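Local coordinates for putative uncharacterized protein (Pyrococcus abyssi virus 1, PDB 4HR1) that is of unknown function, a small helical-bundle protein of an archaeal virus, grouped with bromodomain-like folds, at residues L82-L85 with E86-E90; Q91-V94 with E95-V99; L109-S112 with D113-S117. One frame throughout, in Å; residues are numbered along the deposited sequence.

Contact 1. Residues L82-L85 with E86-E90; sequences LLVL and EDIKE
Val84 turns CG1 anti to its own backbone nitrogen (chi1 169°), and one turn later Ile88 carries CG1 anti to the carbonyl carbon (chi1 -63°); with chi2 extended, the methyl CD1 of Ile88 is thereby laid back along the helix. The two branches cross obliquely, and Val84 CG1 meets Ile88 CD1 at 4.0 Å, a methyl-to-methyl contact between residues i and i+4. The same chi1 leaves Ile88 CG1 3.3 Å from Val84 O, the oxygen that also takes the amide of Ile88. That bond, Ile88 N to Val84 O, measures 3.0 Å and belongs to an unbroken i to i+4 series in which Glu86 N gives to Leu82 O, Asp87 N to Leu83 O and Lys89 N to Leu85 O. On the outer side the carboxylate of Asp87 folds back toward the preceding turn, where OD2 comes 3.0 Å from Leu83 O. Both atoms are acceptors, so the approach carries no hydrogen bond between them. Glu86 turns its carboxylate to another part of the bundle, where OE2 forms a salt bridge with Lys12 of helix 5-30, while the extended Lys89 makes a cation-pi contact with Trp15 of the same helix. Leu85 packs on Leu16 of helix 5-30 and on Ile50 of helix 34-63, and Ile88 lies against Arg46 and Val47 of helix 34-63. The whole is one stretch of an amphipathic helix: Leu85 and Ile88 buried against two neighbouring helices, Glu86 and Lys89 at the border with helix 5-30, and Asp87 exposed, as expected of a helical bundle.

Contact 2. Residues Q91-V94 with E95-V99; sequences QIIV and EMLRV
Apolar contacts join two side chains of 91-94 to residues four places on. Ile93 and Leu97 lie side by side and point the same way, with Ile93 CG2 against Leu97 CD1 at 3.9 Å. The same methyl of Leu97 also rests near the carbonyl oxygen of Ile93. Ile92 and Met96 instead cross at a slant: Met96 sets CG anti to its carbonyl carbon (chi1 -79°) and runs extended beyond it, which carries the terminal methyl CE back along the helix to within 4.1 Å of Ile92 CG2.

A third pair with the same spacing sets a methyl beside a charged group: Val94 CG1 lies 4.1 Å from Arg98 NH1, oblique to the guanidinium.

The charged pair is Glu95 with Arg98, one turn apart. The arginine presents its side edge, NE and NH2, and both nitrogens grip the single oxygen OE1, which lies in the guanidinium plane. Arg98 NH2 reaches Glu95 OE1 at 2.8 Å, nearly along the C-O axis, whereas NE meets it from above the carboxylate plane at 3.1 Å. The bends at chi2 of Glu95 and chi3 of Arg98 let the two groups meet beside the helix, and the double grip limits rotation of the guanidinium.

Backbone bonds run from i to i+4. The one from Leu97 N to Ile93 O, 3.0 Å, is almost straight at 175°, and Arg98 N gives to Val94 O.

Around this last part of helix 72-98, Ile92 packs on Ala19 and Glu95 on Leu23 and Met27 of helix 5-30, with Gln39 of helix 34-63 also touching Glu95. Met96 faces Ile111 and Leu115 of helix 109-119, and Ile93 and Leu97 meet Thr108 just before that helix.

Contact 3. Residues L109-S112 with D113-S117; sequences LKIS and DYLDS
Helix 109-119, the short C-terminal helix packed on helices 5-30 and 72-98, holds this contact in its first turns. Ile111 and Leu115 run side by side on its inner face, Ile111 CG2 meeting Leu115 CD1 at 3.9 Å. Leu115 N gives a bond of 2.8 Å to Ile111 O, in the carbonyl plane. On another side a water bridges one turn, 2.7 Å from Ser112 OG and donating to Asp116 OD1 at 3.1 Å. Ser112 sets OG anti to its backbone nitrogen (chi1 -162°), which holds the hydroxyl out toward that water rather than against the carboxylate. The same OD1 accepts from the indole NE1 of Trp15 in helix 5-30, and the Trp15 side chain also packs on Ser112 and Leu115. Tyr114 has its edge toward Ile111 O; its hydroxyl bonds to the backbone of the neighbouring protein chain, and its ring meets an aromatic side chain there. Asp116 OD1 also lies 3.2 Å from Ser112 O, acceptor to acceptor; its two donors, water and indole, probably offset that approach and limit rotation of the carboxylate.

Contacts 1 and 2 follow each other on helix 72-98, their centres about 14 Å apart; contact 3 lies on helix 109-119. All three are partly buried. Contact 1 buries Leu85 and Ile88 and exposes Asp87, whereas contact 2 buries a carboxylate and leaves Val94 and Leu97 at the surface. Contact 1 is nearest the middle of the chain, its centre about 7 Å away, against about 13 Å for the others. Contacts 2 and 3 touch directly: Met96 CE packs at 3.7 Å on Ile111 CG2. Acidic groups find different partners: Lys12 in contact 1, an arginine on the same helix in contact 2, water and Trp15 in contact 3. Only contact 3 also reaches the second protein chain.

Contact 1. Residues L82-L85 with E86-E90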
ATOM      1  N   LEU A  82       9.849   7.063  -9.888  1.00 39.86           N
ATOM      2  CA  LEU A  82      10.506   5.763  -9.699  1.00 39.73           C
ATOM      3  C   LEU A  82      11.858   5.898  -9.021  1.00 45.46           C
ATOM      4  O   LEU A  82      12.216   5.076  -8.174  1.00 44.10           O
ATOM      5  CB  LEU A  82      10.647   5.010 -11.020  1.00 39.52           C
ATOM      6  CG  LEU A  82       9.382   4.308 -11.512  1.00 44.50           C
ATOM      7  CD1 LEU A  82       9.588   3.753 -12.899  1.00 44.57           C
ATOM      8  CD2 LEU A  82       8.949   3.184 -10.558  1.00 46.12           C
ATOM      9  N   LEU A  83      12.565   6.992  -9.351  1.00 44.51           N
ATOM     10  CA  LEU A  83      13.868   7.345  -8.824  1.00 45.11           C
ATOM     11  C   LEU A  83      13.820   7.763  -7.369  1.00 47.55           C
ATOM     12  O   LEU A  83      14.663   7.331  -6.578  1.00 47.36           O
ATOM     13  CB  LEU A  83      14.436   8.478  -9.666  1.00 45.93           C
ATOM     14  CG  LEU A  83      15.732   8.162 -10.352  1.00 52.13           C
ATOM     15  CD1 LEU A  83      15.807   8.866 -11.717  1.00 52.85           C
ATOM     16  CD2 LEU A  83      16.943   8.424  -9.415  1.00 53.76           C
ATOM     17  N   VAL A  84      12.847   8.624  -7.017  1.00 43.24           N
ATOM     18  CA  VAL A  84      12.651   9.132  -5.645  1.00 42.05           C
ATOM     19  C   VAL A  84      12.283   7.939  -4.731  1.00 41.87           C
ATOM     20  O   VAL A  84      12.794   7.836  -3.615  1.00 40.25           O
ATOM     21  CB  VAL A  84      11.585  10.273  -5.619  1.00 45.82           C
ATOM     22  CG1 VAL A  84      11.163  10.640  -4.195  1.00 45.13           C
ATOM     23  CG2 VAL A  84      12.092  11.505  -6.364  1.00 45.58           C
ATOM     24  N   LEU A  85      11.443   7.025  -5.258  1.00 36.72           N
ATOM     25  CA  LEU A  85      10.983   5.812  -4.585  1.00 36.64           C
ATOM     26  C   LEU A  85      12.164   4.887  -4.253  1.00 42.89           C
ATOM     27  O   LEU A  85      12.212   4.330  -3.150  1.00 43.38           O
ATOM     28  CB  LEU A  85       9.946   5.078  -5.461  1.00 36.00           C
ATOM     29  CG  LEU A  85       8.535   5.671  -5.525  1.00 38.80           C
ATOM     30  CD1 LEU A  85       7.744   5.088  -6.725  1.00 38.23           C
ATOM     31  CD2 LEU A  85       7.780   5.437  -4.222  1.00 37.87           C
ATOM     32  N   GLU A  86      13.151   4.778  -5.196  1.00 39.04           N
ATOM     33  CA  GLU A  86      14.347   3.961  -5.016  1.00 37.14           C
ATOM     34  C   GLU A  86      15.261   4.558  -3.982  1.00 40.60           C
ATOM     35  O   GLU A  86      15.816   3.809  -3.191  1.00 40.13           O
ATOM     36  CB  GLU A  86      15.013   3.610  -6.347  1.00 38.18           C
ATOM     37  CG  GLU A  86      15.902   2.379  -6.288  1.00 47.66           C
ATOM     38  CD  GLU A  86      15.270   1.020  -6.026  1.00 61.62           C
ATOM     39  OE1 GLU A  86      16.023   0.093  -5.651  1.00 51.51           O
ATOM     40  OE2 GLU A  86      14.056   0.850  -6.279  1.00 52.62           O
ATOM     41  N   ASP A  87      15.309   5.899  -3.876  1.00 40.00           N
ATOM     42  CA  ASP A  87      16.081   6.558  -2.813  1.00 41.20           C
ATOM     43  C   ASP A  87      15.427   6.287  -1.465  1.00 45.79           C
ATOM     44  O   ASP A  87      16.138   6.087  -0.476  1.00 46.74           O
ATOM     45  CB  ASP A  87      16.181   8.078  -3.042  1.00 44.78           C
ATOM     46  CG  ASP A  87      16.906   8.497  -4.318  1.00 61.96           C
ATOM     47  OD1 ASP A  87      18.060   8.069  -4.512  1.00 61.64           O
ATOM     48  OD2 ASP A  87      16.349   9.322  -5.074  1.00 72.43           O
ATOM     49  N   ILE A  88      14.066   6.237  -1.427  1.00 41.82           N
ATOM     50  CA  ILE A  88      13.320   5.953  -0.195  1.00 41.04           C
ATOM     51  C   ILE A  88      13.667   4.538   0.293  1.00 40.94           C
ATOM     52  O   ILE A  88      14.025   4.369   1.466  1.00 39.07           O
ATOM     53  CB  ILE A  88      11.791   6.240  -0.317  1.00 44.17           C
ATOM     54  CG1 ILE A  88      11.534   7.768  -0.581  1.00 44.40           C
ATOM     55  CG2 ILE A  88      11.059   5.805   0.957  1.00 44.51           C
ATOM     56  CD1 ILE A  88      10.213   8.103  -1.315  1.00 42.66           C
ATOM     57  N   LYS A  89      13.691   3.564  -0.648  1.00 35.02           N
ATOM     58  CA  LYS A  89      14.059   2.180  -0.362  1.00 34.10           C
ATOM     59  C   LYS A  89      15.437   2.125   0.311  1.00 38.77           C
ATOM     60  O   LYS A  89      15.570   1.505   1.364  1.00 36.51           O
ATOM     61  CB  LYS A  89      13.978   1.320  -1.634  1.00 34.96           C
ATOM     62  CG  LYS A  89      14.134  -0.175  -1.387  1.00 37.80           C
ATOM     63  CD  LYS A  89      13.653  -0.999  -2.570  1.00 40.00           C
ATOM     64  CE  LYS A  89      13.629  -2.474  -2.223  1.00 39.77           C
ATOM     65  NZ  LYS A  89      12.946  -3.295  -3.264  1.00 44.66           N
ATOM     66  N   GLU A  90      16.419   2.861  -0.251  1.00 37.75           N
ATOM     67  CA  GLU A  90      17.789   2.962   0.248  1.00 38.66           C
ATOM     68  C   GLU A  90      17.792   3.461   1.684  1.00 43.38           C
ATOM     69  O   GLU A  90      18.416   2.844   2.544  1.00 42.24           O
ATOM     70  CB  GLU A  90      18.601   3.904  -0.672  1.00 40.53           C
ATOM     71  CG  GLU A  90      20.109   3.721  -0.644  1.00 49.65           C
ATOM     72  CD  GLU A  90      20.910   4.598   0.301  1.00 78.23           C
ATOM     73  OE1 GLU A  90      22.156   4.592   0.183  1.00 83.54           O
ATOM     74  OE2 GLU A  90      20.308   5.288   1.155  1.00 80.55           O
TER

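Contact 2. Residues Q91-V94 with E95-V99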
ATOM      1  N   GLN A  91      17.050   4.550   1.956  1.00 42.33           N
ATOM      2  CA  GLN A  91      16.956   5.139   3.295  1.00 42.65           C
ATOM      3  C   GLN A  91      16.225   4.222   4.288  1.00 47.25           C
ATOM      4  O   GLN A  91      16.517   4.270   5.489  1.00 47.68           O
ATOM      5  CB  GLN A  91      16.316   6.529   3.249  1.00 44.34           C
ATOM      6  CG  GLN A  91      17.083   7.588   2.462  1.00 64.13           C
ATOM      7  CD  GLN A  91      16.425   8.941   2.610  1.00 92.30           C
ATOM      8  OE1 GLN A  91      16.871   9.796   3.387  1.00 92.69           O
ATOM      9  NE2 GLN A  91      15.323   9.156   1.902  1.00 80.00           N
ATOM     10  N   ILE A  92      15.298   3.377   3.792  1.00 43.54           N
ATOM     11  CA  ILE A  92      14.577   2.388   4.606  1.00 43.35           C
ATOM     12  C   ILE A  92      15.571   1.313   5.118  1.00 46.12           C
ATOM     13  O   ILE A  92      15.617   1.055   6.333  1.00 45.03           O
ATOM     14  CB  ILE A  92      13.368   1.771   3.819  1.00 46.86           C
ATOM     15  CG1 ILE A  92      12.172   2.768   3.629  1.00 47.59           C
ATOM     16  CG2 ILE A  92      12.911   0.416   4.384  1.00 48.45           C
ATOM     17  CD1 ILE A  92      11.656   3.486   4.876  1.00 55.21           C
ATOM     18  N   ILE A  93      16.356   0.697   4.176  1.00 40.82           N
ATOM     19  CA  ILE A  93      17.334  -0.364   4.439  1.00 40.18           C
ATOM     20  C   ILE A  93      18.403   0.165   5.394  1.00 46.46           C
ATOM     21  O   ILE A  93      18.728  -0.485   6.395  1.00 46.27           O
ATOM     22  CB  ILE A  93      17.901  -0.953   3.113  1.00 42.42           C
ATOM     23  CG1 ILE A  93      16.774  -1.570   2.255  1.00 42.09           C
ATOM     24  CG2 ILE A  93      19.009  -1.980   3.387  1.00 42.39           C
ATOM     25  CD1 ILE A  93      16.998  -1.571   0.781  1.00 47.99           C
ATOM     26  N   VAL A  94      18.869   1.391   5.129  1.00 44.06           N
ATOM     27  CA  VAL A  94      19.832   2.094   5.973  1.00 44.41           C
ATOM     28  C   VAL A  94      19.272   2.262   7.398  1.00 48.00           C
ATOM     29  O   VAL A  94      20.002   2.037   8.361  1.00 48.65           O
ATOM     30  CB  VAL A  94      20.246   3.436   5.302  1.00 48.62           C
ATOM     31  CG1 VAL A  94      20.967   4.366   6.274  1.00 48.25           C
ATOM     32  CG2 VAL A  94      21.114   3.173   4.069  1.00 48.52           C
ATOM     33  N   GLU A  95      17.976   2.623   7.525  1.00 44.16           N
ATOM     34  CA  GLU A  95      17.295   2.787   8.810  1.00 44.06           C
ATOM     35  C   GLU A  95      17.200   1.467   9.546  1.00 46.54           C
ATOM     36  O   GLU A  95      17.535   1.421  10.735  1.00 45.37           O
ATOM     37  CB  GLU A  95      15.904   3.441   8.652  1.00 45.64           C
ATOM     38  CG  GLU A  95      15.165   3.705   9.963  1.00 54.58           C
ATOM     39  CD  GLU A  95      15.775   4.711  10.927  1.00 76.58           C
ATOM     40  OE1 GLU A  95      16.761   5.388  10.548  1.00 56.88           O
ATOM     41  OE2 GLU A  95      15.250   4.838  12.059  1.00 75.33           O
ATOM     42  N   MET A  96      16.754   0.396   8.838  1.00 43.21           N
ATOM     43  CA  MET A  96      16.646  -0.967   9.372  1.00 42.46           C
ATOM     44  C   MET A  96      17.992  -1.328  10.025  1.00 53.03           C
ATOM     45  O   MET A  96      18.033  -1.585  11.226  1.00 53.82           O
ATOM     46  CB  MET A  96      16.315  -1.981   8.250  1.00 42.95           C
ATOM     47  CG  MET A  96      14.873  -2.010   7.833  1.00 43.17           C
ATOM     48  SD  MET A  96      14.662  -3.087   6.404  1.00 43.82           S
ATOM     49  CE  MET A  96      12.975  -3.162   6.353  1.00 40.00           C
ATOM     50  N   LEU A  97      19.095  -1.222   9.257  1.00 53.16           N
ATOM     51  CA  LEU A  97      20.459  -1.516   9.709  1.00 54.29           C
ATOM     52  C   LEU A  97      20.936  -0.698  10.899  1.00 60.66           C
ATOM     53  O   LEU A  97      21.617  -1.235  11.767  1.00 60.46           O
ATOM     54  CB  LEU A  97      21.444  -1.419   8.542  1.00 54.13           C
ATOM     55  CG  LEU A  97      21.286  -2.529   7.518  1.00 58.83           C
ATOM     56  CD1 LEU A  97      21.791  -2.101   6.165  1.00 59.41           C
ATOM     57  CD2 LEU A  97      21.915  -3.837   8.004  1.00 60.36           C
ATOM     58  N   ARG A  98      20.553   0.581  10.947  1.00 60.22           N
ATOM     59  CA  ARG A  98      20.890   1.533  12.006  1.00 61.39           C
ATOM     60  C   ARG A  98      20.185   1.213  13.325  1.00 67.07           C
ATOM     61  O   ARG A  98      20.725   1.514  14.393  1.00 67.59           O
ATOM     62  CB  ARG A  98      20.496   2.950  11.565  1.00 63.74           C
ATOM     63  CG  ARG A  98      21.451   4.043  12.046  1.00 79.33           C
ATOM     64  CD  ARG A  98      20.785   5.403  12.286  1.00 92.31           C
ATOM     65  NE  ARG A  98      19.741   5.758  11.311  1.00100.27           N
ATOM     66  CZ  ARG A  98      19.959   6.320  10.124  1.00110.44           C
ATOM     67  NH1 ARG A  98      21.198   6.573   9.716  1.00 95.00           N
ATOM     68  NH2 ARG A  98      18.940   6.616   9.327  1.00 93.94           N
ATOM     69  N   VAL A  99      18.974   0.639  13.256  1.00 63.82           N
ATOM     70  CA  VAL A  99      18.170   0.356  14.443  1.00 63.57           C
ATOM     71  C   VAL A  99      18.392  -1.006  15.105  1.00 70.05           C
ATOM     72  O   VAL A  99      17.776  -1.302  16.137  1.00 70.64           O
ATOM     73  CB  VAL A  99      16.694   0.789  14.292  1.00 66.82           C
ATOM     74  CG1 VAL A  99      16.616   2.257  13.902  1.00 66.67           C
ATOM     75  CG2 VAL A  99      15.944  -0.072  13.281  1.00 66.48           C
TER

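Contact 3. Residues L109-S112 with D113-S117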
ATOM      1  N   LEU A 109      19.152  -9.241   3.495  1.00 52.75           N
ATOM      2  CA  LEU A 109      18.710 -10.252   2.541  1.00 52.44           C
ATOM      3  C   LEU A 109      17.473 -11.044   2.915  1.00 52.20           C
ATOM      4  O   LEU A 109      16.626 -11.268   2.048  1.00 51.37           O
ATOM      5  CB  LEU A 109      19.850 -11.217   2.225  1.00 53.36           C
ATOM      6  CG  LEU A 109      20.558 -11.028   0.889  1.00 59.36           C
ATOM      7  CD1 LEU A 109      21.786 -11.930   0.821  1.00 60.84           C
ATOM      8  CD2 LEU A 109      19.622 -11.320  -0.303  1.00 60.33           C
ATOM      9  N   LYS A 110      17.389 -11.520   4.170  1.00 46.15           N
ATOM     10  CA  LYS A 110      16.242 -12.315   4.618  1.00 45.85           C
ATOM     11  C   LYS A 110      14.987 -11.432   4.795  1.00 47.59           C
ATOM     12  O   LYS A 110      13.890 -11.856   4.429  1.00 46.95           O
ATOM     13  CB  LYS A 110      16.549 -13.057   5.930  1.00 48.87           C
ATOM     14  CG  LYS A 110      17.671 -14.086   5.861  1.00 71.92           C
ATOM     15  CD  LYS A 110      17.778 -14.838   7.200  1.00 82.49           C
ATOM     16  CE  LYS A 110      19.023 -15.683   7.313  1.00 90.17           C
ATOM     17  NZ  LYS A 110      19.057 -16.430   8.600  1.00 99.98           N
ATOM     18  N   ILE A 111      15.167 -10.223   5.377  1.00 42.26           N
ATOM     19  CA  ILE A 111      14.120  -9.243   5.630  1.00 42.77           C
ATOM     20  C   ILE A 111      13.524  -8.861   4.290  1.00 48.68           C
ATOM     21  O   ILE A 111      12.300  -8.920   4.124  1.00 48.05           O
ATOM     22  CB  ILE A 111      14.684  -7.994   6.379  1.00 45.50           C
ATOM     23  CG1 ILE A 111      14.947  -8.296   7.868  1.00 44.04           C
ATOM     24  CG2 ILE A 111      13.772  -6.766   6.201  1.00 45.32           C
ATOM     25  CD1 ILE A 111      15.732  -7.275   8.532  1.00 38.79           C
ATOM     26  N   SER A 112      14.418  -8.533   3.324  1.00 45.19           N
ATOM     27  CA  SER A 112      14.082  -8.150   1.957  1.00 44.41           C
ATOM     28  C   SER A 112      13.269  -9.255   1.235  1.00 46.96           C
ATOM     29  O   SER A 112      12.237  -8.956   0.627  1.00 46.95           O
ATOM     30  CB  SER A 112      15.345  -7.761   1.186  1.00 46.46           C
ATOM     31  OG  SER A 112      15.050  -7.006   0.021  1.00 55.71           O
ATOM     32  N   ASP A 113      13.697 -10.514   1.352  1.00 43.36           N
ATOM     33  CA  ASP A 113      13.012 -11.666   0.744  1.00 44.25           C
ATOM     34  C   ASP A 113      11.611 -11.854   1.363  1.00 49.61           C
ATOM     35  O   ASP A 113      10.643 -12.082   0.626  1.00 50.80           O
ATOM     36  CB  ASP A 113      13.861 -12.950   0.884  1.00 46.43           C
ATOM     37  CG  ASP A 113      15.013 -13.117  -0.106  1.00 57.07           C
ATOM     38  OD1 ASP A 113      15.411 -12.104  -0.752  1.00 55.05           O
ATOM     39  OD2 ASP A 113      15.547 -14.245  -0.203  1.00 65.66           O
ATOM     40  N   TYR A 114      11.507 -11.706   2.706  1.00 44.18           N
ATOM     41  CA  TYR A 114      10.246 -11.756   3.435  1.00 44.44           C
ATOM     42  C   TYR A 114       9.309 -10.631   2.940  1.00 48.14           C
ATOM     43  O   TYR A 114       8.159 -10.900   2.608  1.00 49.08           O
ATOM     44  CB  TYR A 114      10.491 -11.648   4.950  1.00 46.25           C
ATOM     45  CG  TYR A 114       9.238 -11.381   5.754  1.00 49.24           C
ATOM     46  CD1 TYR A 114       8.254 -12.357   5.892  1.00 50.64           C
ATOM     47  CD2 TYR A 114       9.045 -10.160   6.396  1.00 50.38           C
ATOM     48  CE1 TYR A 114       7.094 -12.114   6.622  1.00 50.28           C
ATOM     49  CE2 TYR A 114       7.893  -9.908   7.134  1.00 51.27           C
ATOM     50  CZ  TYR A 114       6.918 -10.890   7.247  1.00 56.98           C
ATOM     51  OH  TYR A 114       5.762 -10.639   7.953  1.00 52.89           O
ATOM     52  N   LEU A 115       9.825  -9.400   2.821  1.00 42.36           N
ATOM     53  CA  LEU A 115       9.037  -8.254   2.345  1.00 40.29           C
ATOM     54  C   LEU A 115       8.514  -8.452   0.937  1.00 44.20           C
ATOM     55  O   LEU A 115       7.338  -8.202   0.686  1.00 42.09           O
ATOM     56  CB  LEU A 115       9.797  -6.919   2.503  1.00 38.67           C
ATOM     57  CG  LEU A 115      10.037  -6.461   3.956  1.00 40.73           C
ATOM     58  CD1 LEU A 115      10.920  -5.229   4.000  1.00 40.27           C
ATOM     59  CD2 LEU A 115       8.732  -6.205   4.690  1.00 39.86           C
ATOM     60  N   ASP A 116       9.370  -8.978   0.041  1.00 43.15           N
ATOM     61  CA  ASP A 116       9.037  -9.266  -1.353  1.00 43.08           C
ATOM     62  C   ASP A 116       7.923 -10.289  -1.425  1.00 48.47           C
ATOM     63  O   ASP A 116       7.049 -10.150  -2.278  1.00 48.56           O
ATOM     64  CB  ASP A 116      10.270  -9.788  -2.123  1.00 44.94           C
ATOM     65  CG  ASP A 116      11.407  -8.801  -2.373  1.00 54.71           C
ATOM     66  OD1 ASP A 116      11.244  -7.600  -2.056  1.00 56.08           O
ATOM     67  OD2 ASP A 116      12.464  -9.233  -2.868  1.00 61.35           O
ATOM     68  N   SER A 117       7.929 -11.284  -0.503  1.00 46.09           N
ATOM     69  CA  SER A 117       6.955 -12.383  -0.433  1.00 46.44           C
ATOM     70  C   SER A 117       5.540 -11.896  -0.165  1.00 53.80           C
ATOM     71  O   SER A 117       4.591 -12.424  -0.752  1.00 53.94           O
ATOM     72  CB  SER A 117       7.371 -13.424   0.612  1.00 47.43           C
ATOM     73  OG  SER A 117       7.039 -13.024   1.934  1.00 48.86           O
TER
HETATM   74  O   HOH W   1      13.824  -5.958  -2.127  1.00 58.01           O